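Local coordinates for pectate lyase II (PDB 2QY1), which probably cleaves pectate in plant cell walls as a secreted polysaccharide lyase of family 1, at residues C56-W59 against K60-A63. The protein carries 2 engineered substitutions. Residues are numbered along the deposited sequence; the frame is centred on the assembly and turned at random.
Sequences CAQW and KLPA
Gln58 O accepts the backbone N-H of Leu61 at 3.0 Å, the bond that closes a type I beta turn over Gln58 to Leu61 and puts Trp59 and Lys60 at its two corners.

The two corner residues also pack side chain on side chain, lysine methylene over indole. With CG of Trp59 lying between its backbone N and carbonyl carbon (chi1 72°), the indole is folded back beside the chain, and CG of the lysine covers one face of it. Lys60 CG sits over the five-membered ring, 3.7 Å from its centroid and 16° off the normal, a CH-pi contact. The outer lysine chain leaves over the ring edge, CD and CE passing Cys56 O, with CE 3.7 Å from that oxygen. It is extended as far as CE and then bends at chi4 (-74°), which brings NZ to within 3.4 Å of Trp59 CZ2, above the plane but beyond the rim of the six-membered ring.

On the side of the turn away from the indole, Leu61 CG rests 3.4 Å from Ala57 O, and CD1 comes near Gln58 OE1. The amide of Gln58 is tied elsewhere, NE2 giving its hydrogen bond to Leu106 O. One water lies within hydrogen-bonding distance of both Trp59 O (2.8 Å) and Leu61 O, and may not serve both at once.

This loop joins strands 39-43 and 65-69 of the parallel beta-helix, and the disulfide from Cys56 to Cys143 ties it to another loop. The chemistry implies a surface turn closed by one backbone bond and held to the rest of the fold by Gln58 and the disulfide, while the CH-pi contact at its corners is a nonpolar one, made by the aliphatic part of the lysine.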
loop_
_atom_site.group_PDB
_atom_site.type_symbol
_atom_site.label_atom_id
_atom_site.label_comp_id
_atom_site.label_asym_id
_atom_site.label_seq_id
_atom_site.Cartn_x
_atom_site.Cartn_y
_atom_site.Cartn_z
ATOM N N CYS A 56 1.328 5.147 22.431
ATOM C CA CYS A 56 -0.049 4.829 22.795
ATOM C C CYS A 56 -0.961 6.038 23.025
ATOM O O CYS A 56 -2.143 5.883 23.349
ATOM C CB CYS A 56 -0.065 3.861 23.979
ATOM S SG CYS A 56 0.482 2.221 23.465
ATOM N N ALA A 57 -0.412 7.235 22.833
ATOM C CA ALA A 57 -1.203 8.464 22.876
ATOM C C ALA A 57 -1.989 8.668 21.582
ATOM O O ALA A 57 -3.007 9.362 21.568
ATOM C CB ALA A 57 -0.306 9.669 23.135
ATOM N N GLN A 58 -1.520 8.042 20.506
ATOM C CA GLN A 58 -2.002 8.348 19.157
ATOM C C GLN A 58 -3.436 7.897 18.869
ATOM O O GLN A 58 -4.228 8.673 18.327
ATOM C CB GLN A 58 -1.036 7.803 18.097
ATOM C CG GLN A 58 0.412 8.291 18.237
ATOM C CD GLN A 58 0.510 9.804 18.342
ATOM O OE1 GLN A 58 0.342 10.378 19.424
ATOM N NE2 GLN A 58 0.787 10.456 17.220
ATOM N N TRP A 59 -3.773 6.666 19.255
ATOM C CA TRP A 59 -5.079 6.082 18.923
ATOM C C TRP A 59 -6.245 6.856 19.532
ATOM O O TRP A 59 -7.353 6.861 18.990
ATOM C CB TRP A 59 -5.134 4.595 19.310
ATOM C CG TRP A 59 -5.217 4.311 20.789
ATOM C CD1 TRP A 59 -4.174 4.113 21.648
ATOM C CD2 TRP A 59 -6.411 4.174 21.572
ATOM N NE1 TRP A 59 -4.642 3.872 22.919
ATOM C CE2 TRP A 59 -6.011 3.903 22.900
ATOM C CE3 TRP A 59 -7.780 4.263 21.282
ATOM C CZ2 TRP A 59 -6.931 3.716 23.937
ATOM C CZ3 TRP A 59 -8.698 4.075 22.315
ATOM C CH2 TRP A 59 -8.267 3.808 23.626
ATOM N N LYS A 60 -5.957 7.523 20.649
ATOM C CA LYS A 60 -6.926 8.295 21.420
ATOM C C LYS A 60 -7.268 9.632 20.764
ATOM O O LYS A 60 -8.314 10.223 21.051
ATOM C CB LYS A 60 -6.358 8.570 22.815
ATOM C CG LYS A 60 -5.759 7.353 23.513
ATOM C CD LYS A 60 -5.123 7.737 24.845
ATOM C CE LYS A 60 -4.862 6.517 25.710
ATOM N NZ LYS A 60 -6.133 5.983 26.274
ATOM N N LEU A 61 -6.377 10.108 19.897
ATOM C CA LEU A 61 -6.510 11.429 19.284
ATOM C C LEU A 61 -7.221 11.349 17.932
ATOM O O LEU A 61 -7.191 10.299 17.284
ATOM C CB LEU A 61 -5.127 12.078 19.128
ATOM C CG LEU A 61 -4.344 12.321 20.424
ATOM C CD1 LEU A 61 -2.888 12.660 20.123
ATOM C CD2 LEU A 61 -4.994 13.415 21.259
ATOM N N PRO A 62 -7.881 12.449 17.511
ATOM C CA PRO A 62 -8.489 12.479 16.176
ATOM C C PRO A 62 -7.463 12.373 15.053
ATOM O O PRO A 62 -6.325 12.843 15.194
ATOM C CB PRO A 62 -9.196 13.841 16.128
ATOM C CG PRO A 62 -8.566 14.656 17.193
ATOM C CD PRO A 62 -8.132 13.698 18.259
ATOM N N ALA A 63 -7.875 11.755 13.948
ATOM C CA ALA A 63 -7.024 11.606 12.772
ATOM C C ALA A 63 -6.713 12.955 12.129
ATOM O O ALA A 63 -7.511 13.892 12.209
ATOM C CB ALA A 63 -7.686 10.681 11.757
HETATM O O HOH W 1 -9.158 8.435 17.524
#